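Local coordinates for protein cellulase (PDB 5I2U) that is a salt-tolerant cellulase of glycoside hydrolase family 5 that probably hydrolyses beta-1,4-glucosidic bonds in cellulose, at residues A[246-260]-A[279-293]. Numbering follows the deposited sequence. Where two conformers were deposited one is given.
With PO4 (phosphate ion), chain J.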
ATOM      1  N   VAL A 246       5.295 -10.615  -4.549  1.00 34.04           N
ATOM      2  CA  VAL A 246       5.353  -9.178  -4.826  1.00 34.84           C
ATOM      3  C   VAL A 246       3.968  -8.524  -4.769  1.00 34.56           C
ATOM      4  O   VAL A 246       3.046  -8.942  -5.469  1.00 34.25           O
ATOM      5  CB  VAL A 246       5.950  -8.922  -6.222  1.00 38.88           C
ATOM      6  CG1 VAL A 246       5.939  -7.427  -6.564  1.00 38.95           C
ATOM      7  CG2 VAL A 246       7.363  -9.493  -6.292  1.00 39.29           C
ATOM      8  N   PHE A 247       3.845  -7.492  -3.939  1.00 35.40           N
ATOM      9  CA  PHE A 247       2.621  -6.704  -3.804  1.00 34.18           C
ATOM     10  C   PHE A 247       3.022  -5.256  -4.054  1.00 31.94           C
ATOM     11  O   PHE A 247       3.877  -4.719  -3.350  1.00 31.00           O
ATOM     12  CB  PHE A 247       2.070  -6.883  -2.384  1.00 35.48           C
ATOM     13  CG  PHE A 247       0.693  -6.308  -2.157  1.00 33.93           C
ATOM     14  CD1 PHE A 247       0.469  -4.934  -2.180  1.00 32.28           C
ATOM     15  CD2 PHE A 247      -0.375  -7.147  -1.861  1.00 31.70           C
ATOM     16  CE1 PHE A 247      -0.803  -4.420  -1.958  1.00 31.01           C
ATOM     17  CE2 PHE A 247      -1.643  -6.637  -1.639  1.00 32.63           C
ATOM     18  CZ  PHE A 247      -1.854  -5.268  -1.679  1.00 31.45           C
ATOM     19  N   VAL A 248       2.406  -4.619  -5.046  1.00 30.83           N
ATOM     20  CA  VAL A 248       2.639  -3.190  -5.329  1.00 30.65           C
ATOM     21  C   VAL A 248       1.790  -2.329  -4.367  1.00 32.21           C
ATOM     22  O   VAL A 248       0.608  -2.074  -4.617  1.00 33.91           O
ATOM     23  CB  VAL A 248       2.337  -2.875  -6.810  1.00 32.42           C
ATOM     24  CG1 VAL A 248       2.382  -1.378  -7.091  1.00 34.91           C
ATOM     25  CG2 VAL A 248       3.328  -3.618  -7.706  1.00 32.07           C
ATOM     26  N   SER A 249       2.388  -1.916  -3.247  1.00 31.40           N
ATOM     27  CA  SER A 249       1.656  -1.175  -2.210  1.00 29.55           C
ATOM     28  C   SER A 249       1.563   0.323  -2.526  1.00 29.89           C
ATOM     29  O   SER A 249       0.803   1.055  -1.879  1.00 24.75           O
ATOM     30  CB  SER A 249       2.279  -1.403  -0.829  1.00 27.22           C
ATOM     31  OG  SER A 249       3.610  -0.948  -0.786  1.00 27.28           O
ATOM     32  N   GLU A 250       2.329   0.776  -3.517  1.00 27.89           N
ATOM     33  CA  GLU A 250       2.224   2.153  -3.973  1.00 29.33           C
ATOM     34  C   GLU A 250       2.687   2.263  -5.404  1.00 29.98           C
ATOM     35  O   GLU A 250       3.750   1.737  -5.755  1.00 34.82           O
ATOM     36  CB  GLU A 250       3.095   3.045  -3.109  1.00 31.52           C
ATOM     37  CG  GLU A 250       2.830   4.519  -3.268  1.00 30.74           C
ATOM     38  CD  GLU A 250       3.840   5.330  -2.509  1.00 31.20           C
ATOM     39  OE1 GLU A 250       3.821   5.280  -1.255  1.00 28.21           O
ATOM     40  OE2 GLU A 250       4.652   6.001  -3.178  1.00 31.91           O
ATOM     41  N   CYS A 251       1.891   2.922  -6.233  1.00 28.10           N
ATOM     42  CA  CYS A 251       2.293   3.208  -7.595  1.00 29.19           C
ATOM     43  C   CYS A 251       1.535   4.370  -8.183  1.00 28.51           C
ATOM     44  O   CYS A 251       0.489   4.780  -7.669  1.00 29.73           O
ATOM     45  CB  CYS A 251       2.126   1.971  -8.505  1.00 29.74           C
ATOM     46  SG  CYS A 251       0.441   1.368  -8.760  1.00 30.36           S
ATOM     47  N   GLY A 252       2.051   4.875  -9.290  1.00 30.85           N
ATOM     48  CA  GLY A 252       1.374   5.939 -10.027  1.00 34.25           C
ATOM     49  C   GLY A 252       1.781   6.102 -11.475  1.00 34.45           C
ATOM     50  O   GLY A 252       2.724   5.453 -11.960  1.00 34.85           O
ATOM     51  N   GLY A 253       1.030   6.958 -12.162  1.00 34.58           N
ATOM     52  CA  GLY A 253       1.274   7.299 -13.563  1.00 35.45           C
ATOM     53  C   GLY A 253       2.152   8.511 -13.734  1.00 32.87           C
ATOM     54  O   GLY A 253       2.701   8.730 -14.819  1.00 36.20           O
ATOM     55  N   SER A 254       2.303   9.282 -12.660  1.00 32.80           N
ATOM     56  CA  SER A 254       3.162  10.464 -12.651  1.00 34.85           C
ATOM     57  C   SER A 254       4.662  10.081 -12.704  1.00 37.17           C
ATOM     58  O   SER A 254       5.006   8.907 -12.848  1.00 34.54           O
ATOM     59  CB  SER A 254       2.880  11.287 -11.388  1.00 32.56           C
ATOM     60  OG  SER A 254       3.400  10.629 -10.230  1.00 35.29           O
ATOM     61  N   GLU A 255       5.542  11.078 -12.587  1.00 40.98           N
ATOM     62  CA  GLU A 255       6.974  10.831 -12.403  1.00 43.62           C
ATOM     63  C   GLU A 255       7.250  10.501 -10.930  1.00 42.22           C
ATOM     64  O   GLU A 255       6.376  10.678 -10.076  1.00 43.82           O
ATOM     65  CB  GLU A 255       7.819  12.026 -12.902  1.00 46.37           C
ATOM     66  CG  GLU A 255       7.595  12.373 -14.382  1.00 46.87           C
ATOM     67  CD  GLU A 255       8.454  13.530 -14.897  1.00 51.51           C
ATOM     68  OE1 GLU A 255       9.556  13.796 -14.359  1.00 49.73           O
ATOM     69  OE2 GLU A 255       8.019  14.188 -15.866  1.00 53.23           O
ATOM     70  N   ALA A 256       8.465  10.031 -10.638  1.00 45.37           N
ATOM     71  CA  ALA A 256       8.816   9.480  -9.306  1.00 44.39           C
ATOM     72  C   ALA A 256       8.683  10.473  -8.138  1.00 41.74           C
ATOM     73  O   ALA A 256       8.350  10.075  -7.018  1.00 41.98           O
ATOM     74  CB  ALA A 256      10.215   8.885  -9.328  1.00 44.80           C
ATOM     75  N   ASN A 257       8.904  11.757  -8.403  1.00 37.02           N
ATOM     76  CA  ASN A 257       8.683  12.784  -7.383  1.00 36.85           C
ATOM     77  C   ASN A 257       7.193  13.094  -7.061  1.00 34.46           C
ATOM     78  O   ASN A 257       6.915  13.855  -6.142  1.00 32.83           O
ATOM     79  CB  ASN A 257       9.466  14.065  -7.719  1.00 36.60           C
ATOM     80  CG  ASN A 257       8.925  14.813  -8.930  1.00 38.18           C
ATOM     81  OD1 ASN A 257       8.121  14.302  -9.705  1.00 40.10           O
ATOM     82  ND2 ASN A 257       9.381  16.040  -9.096  1.00 40.68           N
ATOM     83  N   GLY A 258       6.259  12.491  -7.802  1.00 33.60           N
ATOM     84  CA  GLY A 258       4.823  12.719  -7.619  1.00 32.06           C
ATOM     85  C   GLY A 258       4.276  13.802  -8.527  1.00 30.95           C
ATOM     86  O   GLY A 258       3.093  14.112  -8.473  1.00 29.60           O
ATOM     87  N   ASP A 259       5.132  14.367  -9.376  1.00 35.73           N
ATOM     88  CA  ASP A 259       4.767  15.470 -10.273  1.00 39.02           C
ATOM     89  C   ASP A 259       5.252  15.167 -11.703  1.00 35.94           C
ATOM     90  O   ASP A 259       5.445  14.003 -12.039  1.00 33.98           O
ATOM     91  CB  ASP A 259       5.331  16.794  -9.729  1.00 40.68           C
ATOM     92  CG  ASP A 259       4.481  18.007 -10.104  1.00 44.30           C
ATOM     93  OD1 ASP A 259       3.415  17.843 -10.737  1.00 46.87           O
ATOM     94  OD2 ASP A 259       4.900  19.131  -9.775  1.00 45.47           O
ATOM     95  N   GLY A 260       5.386  16.190 -12.547  1.00 36.12           N
ATOM     96  CA  GLY A 260       5.785  16.008 -13.936  1.00 38.34           C
ATOM     97  C   GLY A 260       4.715  15.344 -14.789  1.00 39.79           C
ATOM     98  O   GLY A 260       3.523  15.433 -14.491  1.00 36.31           O
ATOM     99  N   ILE A 279      -0.668  -9.547  -9.802  1.00 38.93           N
ATOM    100  CA  ILE A 279      -0.017  -8.719  -8.780  1.00 37.94           C
ATOM    101  C   ILE A 279      -1.032  -7.684  -8.305  1.00 38.75           C
ATOM    102  O   ILE A 279      -1.658  -7.002  -9.134  1.00 42.00           O
ATOM    103  CB  ILE A 279       1.213  -7.975  -9.350  1.00 40.15           C
ATOM    104  CG1 ILE A 279       2.338  -8.960  -9.661  1.00 40.52           C
ATOM    105  CG2 ILE A 279       1.699  -6.889  -8.392  1.00 40.62           C
ATOM    106  CD1 ILE A 279       3.425  -8.394 -10.554  1.00 44.12           C
ATOM    107  N   SER A 280      -1.214  -7.580  -6.988  1.00 35.16           N
ATOM    108  CA  SER A 280      -2.124  -6.578  -6.427  1.00 33.71           C
ATOM    109  C   SER A 280      -1.488  -5.194  -6.490  1.00 32.38           C
ATOM    110  O   SER A 280      -0.266  -5.079  -6.446  1.00 33.80           O
ATOM    111  CB  SER A 280      -2.501  -6.925  -4.990  1.00 34.11           C
ATOM    112  OG  SER A 280      -3.385  -8.024  -4.963  1.00 33.10           O
ATOM    113  N   TRP A 281      -2.311  -4.149  -6.628  1.00 31.73           N
ATOM    114  CA  TRP A 281      -1.786  -2.772  -6.755  1.00 30.46           C
ATOM    115  C   TRP A 281      -2.623  -1.675  -6.096  1.00 26.94           C
ATOM    116  O   TRP A 281      -3.836  -1.765  -6.017  1.00 29.03           O
ATOM    117  CB  TRP A 281      -1.467  -2.413  -8.215  1.00 29.77           C
ATOM    118  CG  TRP A 281      -2.545  -2.631  -9.206  1.00 32.03           C
ATOM    119  CD1 TRP A 281      -2.763  -3.762  -9.937  1.00 35.25           C
ATOM    120  CD2 TRP A 281      -3.549  -1.691  -9.613  1.00 34.35           C
ATOM    121  NE1 TRP A 281      -3.853  -3.599 -10.763  1.00 36.38           N
ATOM    122  CE2 TRP A 281      -4.358  -2.338 -10.588  1.00 36.05           C
ATOM    123  CE3 TRP A 281      -3.855  -0.368  -9.243  1.00 36.71           C
ATOM    124  CZ2 TRP A 281      -5.444  -1.702 -11.212  1.00 34.44           C
ATOM    125  CZ3 TRP A 281      -4.944   0.275  -9.860  1.00 36.33           C
ATOM    126  CH2 TRP A 281      -5.723  -0.399 -10.834  1.00 38.17           C
ATOM    127  N   VAL A 282      -1.931  -0.649  -5.624  1.00 28.51           N
ATOM    128  CA  VAL A 282      -2.534   0.482  -4.930  1.00 29.80           C
ATOM    129  C   VAL A 282      -1.986   1.773  -5.539  1.00 27.85           C
ATOM    130  O   VAL A 282      -0.767   2.024  -5.517  1.00 26.36           O
ATOM    131  CB  VAL A 282      -2.238   0.434  -3.421  1.00 31.65           C
ATOM    132  CG1 VAL A 282      -3.144   1.388  -2.654  1.00 31.78           C
ATOM    133  CG2 VAL A 282      -2.408  -0.990  -2.879  1.00 33.03           C
ATOM    134  N   ALA A 283      -2.889   2.594  -6.075  1.00 26.32           N
ATOM    135  CA  ALA A 283      -2.494   3.854  -6.732  1.00 25.52           C
ATOM    136  C   ALA A 283      -2.371   5.010  -5.723  1.00 25.43           C
ATOM    137  O   ALA A 283      -3.201   5.126  -4.812  1.00 26.51           O
ATOM    138  CB  ALA A 283      -3.478   4.197  -7.829  1.00 24.49           C
ATOM    139  N   TRP A 284      -1.359   5.864  -5.922  1.00 26.25           N
ATOM    140  CA  TRP A 284      -1.031   7.035  -5.055  1.00 27.68           C
ATOM    141  C   TRP A 284      -1.226   8.371  -5.804  1.00 27.70           C
ATOM    142  O   TRP A 284      -0.760   8.480  -6.940  1.00 27.93           O
ATOM    143  CB  TRP A 284       0.432   6.912  -4.655  1.00 29.97           C
ATOM    144  CG  TRP A 284       1.041   8.035  -3.850  1.00 32.65           C
ATOM    145  CD1 TRP A 284       1.575   9.203  -4.329  1.00 34.06           C
ATOM    146  CD2 TRP A 284       1.194   8.078  -2.431  1.00 33.08           C
ATOM    147  NE1 TRP A 284       2.030   9.975  -3.294  1.00 35.72           N
ATOM    148  CE2 TRP A 284       1.817   9.309  -2.117  1.00 35.19           C
ATOM    149  CE3 TRP A 284       0.837   7.211  -1.387  1.00 33.65           C
ATOM    150  CZ2 TRP A 284       2.122   9.683  -0.798  1.00 34.40           C
ATOM    151  CZ3 TRP A 284       1.147   7.577  -0.082  1.00 34.58           C
ATOM    152  CH2 TRP A 284       1.794   8.802   0.200  1.00 34.11           C
ATOM    153  N   SER A 285      -1.858   9.412  -5.242  1.00 28.64           N
ATOM    154  CA  SER A 285      -2.447   9.477  -3.900  1.00 28.99           C
ATOM    155  C   SER A 285      -3.760  10.230  -3.926  1.00 28.60           C
ATOM    156  O   SER A 285      -3.956  11.176  -4.731  1.00 26.09           O
ATOM    157  CB  SER A 285      -1.519  10.187  -2.897  1.00 27.93           C
ATOM    158  OG  SER A 285      -1.138  11.484  -3.317  1.00 32.29           O
ATOM    159  N   VAL A 286      -4.625   9.850  -2.986  1.00 28.68           N
ATOM    160  CA  VAL A 286      -5.904  10.532  -2.760  1.00 28.03           C
ATOM    161  C   VAL A 286      -5.577  11.748  -1.908  1.00 27.52           C
ATOM    162  O   VAL A 286      -5.575  11.692  -0.677  1.00 31.96           O
ATOM    163  CB  VAL A 286      -6.935   9.641  -2.050  1.00 27.37           C
ATOM    164  CG1 VAL A 286      -8.237  10.387  -1.860  1.00 28.24           C
ATOM    165  CG2 VAL A 286      -7.166   8.349  -2.829  1.00 29.28           C
ATOM    166  N   SER A 287      -5.272  12.830  -2.599  1.00 24.82           N
ATOM    167  CA  SER A 287      -4.772  14.065  -2.007  1.00 25.70           C
ATOM    168  C   SER A 287      -5.005  15.200  -3.025  1.00 26.03           C
ATOM    169  O   SER A 287      -5.360  14.928  -4.175  1.00 25.69           O
ATOM    170  CB  SER A 287      -3.274  13.920  -1.677  1.00 27.24           C
ATOM    171  OG  SER A 287      -2.477  13.576  -2.823  1.00 26.04           O
ATOM    172  N   ASP A 288      -4.780  16.447  -2.610  1.00 26.79           N
ATOM    173  CA  ASP A 288      -5.131  17.631  -3.407  1.00 27.98           C
ATOM    174  C   ASP A 288      -4.038  18.702  -3.530  1.00 29.23           C
ATOM    175  O   ASP A 288      -4.310  19.873  -3.726  1.00 27.80           O
ATOM    176  CB  ASP A 288      -6.448  18.246  -2.899  1.00 30.24           C
ATOM    177  CG  ASP A 288      -6.449  18.538  -1.405  1.00 32.03           C
ATOM    178  OD1 ASP A 288      -5.441  18.286  -0.721  1.00 34.34           O
ATOM    179  OD2 ASP A 288      -7.507  18.990  -0.892  1.00 34.32           O
ATOM    180  N   LYS A 289      -2.786  18.285  -3.440  1.00 32.55           N
ATOM    181  CA  LYS A 289      -1.666  19.179  -3.678  1.00 31.86           C
ATOM    182  C   LYS A 289      -1.642  19.499  -5.178  1.00 31.03           C
ATOM    183  O   LYS A 289      -2.186  18.737  -5.972  1.00 27.33           O
ATOM    184  CB  LYS A 289      -0.388  18.484  -3.213  1.00 32.31           C
ATOM    185  CG  LYS A 289       0.919  19.249  -3.377  1.00 34.19           C
ATOM    186  CD  LYS A 289       2.004  18.503  -2.610  1.00 32.49           C
ATOM    187  CE  LYS A 289       3.411  18.997  -2.912  1.00 34.74           C
ATOM    188  NZ  LYS A 289       4.426  18.181  -2.188  1.00 34.09           N
ATOM    189  N   ASN A 290      -1.034  20.620  -5.565  1.00 31.23           N
ATOM    190  CA  ASN A 290      -0.803  20.917  -6.988  0.50 32.23           C
ATOM    191  C   ASN A 290       0.343  20.095  -7.564  1.00 31.80           C
ATOM    192  O   ASN A 290       1.403  20.632  -7.935  1.00 35.39           O
ATOM    193  CB  ASN A 290      -0.538  22.406  -7.241  0.50 32.07           C
ATOM    194  CG  ASN A 290      -0.447  22.729  -8.723  0.50 30.74           C
ATOM    195  OD1 ASN A 290      -1.080  22.078  -9.548  0.50 29.89           O
ATOM    196  ND2 ASN A 290       0.358  23.723  -9.065  0.50 31.68           N
ATOM    197  N   GLU A 291       0.106  18.795  -7.662  1.00 34.40           N
ATOM    198  CA  GLU A 291       1.067  17.833  -8.212  1.00 38.89           C
ATOM    199  C   GLU A 291       0.277  16.814  -9.037  1.00 35.55           C
ATOM    200  O   GLU A 291      -0.894  16.523  -8.740  1.00 30.42           O
ATOM    201  CB  GLU A 291       1.852  17.132  -7.085  1.00 39.51           C
ATOM    202  CG  GLU A 291       0.968  16.267  -6.184  1.00 43.16           C
ATOM    203  CD  GLU A 291       1.642  15.704  -4.947  1.00 40.90           C
ATOM    204  OE1 GLU A 291       2.887  15.695  -4.864  1.00 38.96           O
ATOM    205  OE2 GLU A 291       0.884  15.275  -4.049  1.00 41.57           O
ATOM    206  N   THR A 292       0.923  16.282 -10.068  1.00 36.45           N
ATOM    207  CA  THR A 292       0.317  15.291 -10.964  1.00 35.16           C
ATOM    208  C   THR A 292      -0.241  14.065 -10.227  1.00 33.85           C
ATOM    209  O   THR A 292      -1.341  13.613 -10.543  1.00 35.26           O
ATOM    210  CB  THR A 292       1.337  14.839 -12.033  1.00 36.70           C
ATOM    211  OG1 THR A 292       1.874  15.992 -12.687  1.00 34.49           O
ATOM    212  CG2 THR A 292       0.687  13.928 -13.071  1.00 39.20           C
ATOM    213  N   CYS A 293       0.494  13.551  -9.237  1.00 33.83           N
ATOM    214  CA  CYS A 293       0.054  12.365  -8.475  1.00 33.88           C
ATOM    215  C   CYS A 293      -1.115  12.593  -7.478  1.00 31.95           C
ATOM    216  O   CYS A 293      -1.645  11.615  -6.951  1.00 26.40           O
ATOM    217  CB  CYS A 293       1.226  11.716  -7.723  1.00 35.88           C
ATOM    218  SG  CYS A 293       1.633  12.479  -6.123  1.00 39.60           S
TER
HETATM  219  P   PO4 J 408       2.776 -12.408  -7.410  1.00 78.10           P
HETATM  220  O1  PO4 J 408       2.048 -11.104  -7.553  1.00 74.88           O
HETATM  221  O2  PO4 J 408       3.796 -12.558  -8.515  1.00 85.61           O
HETATM  222  O3  PO4 J 408       1.764 -13.528  -7.490  1.00 73.30           O
HETATM  223  O4  PO4 J 408       3.496 -12.401  -6.086  1.00 68.11           O
HETATM  224  O   HOH W   1       0.336  -9.153  -5.078  1.00 31.94           O
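Val248 pairs with Trp281 and Cys251 with Ala283, joining the last two parallel strands of the TIM barrel; helix 264-276 provides the beta-alpha-beta crossover. The register slips by one residue between these pairs, a beta bulge at the corner where Glu250 stands. Beyond it the ladder resumes, Trp284 N donating to Cys251 O at 2.8 Å. Glu250 lies near the C-terminal end of the seventh strand, where family 5 enzymes carry their nucleophile, a role it probably shares. Its CB leads away from strand 281-286, but with CG anti to the backbone N (chi1 -166°) the chain extends along Trp284. CG lies 3.7 Å from Trp284 CB, CD rides over the indole face, and OE1 comes 3.6 Å from Trp284 CE3. The carboxylate is stacked at 25° to the indole, whose opposite face meets CB of Ser285, the residue after a cis peptide. OE1 also makes a salt bridge with Arg89, while OE2 bonds to Tyr224 OH. With an alanine in place of Glu250, Arg89 and Tyr224 would probably lose their carboxylate partner, and Trp284 the cover over that face. Nearer the strand starts, Ser280 CB packs over the face of the Phe247 ring, 3.5 Å from CE2, in a CH-pi contact. The loops after the strands meet again: Cys293 N donates to Gly258 O (2.8 Å), and Thr292 N reaches Asp259 OD1 (3.0 Å) from above the carboxylate plane. Finally, the Thr292 hydroxyl OG1 donates to Gly260 O at 2.5 Å, in the carbonyl plane.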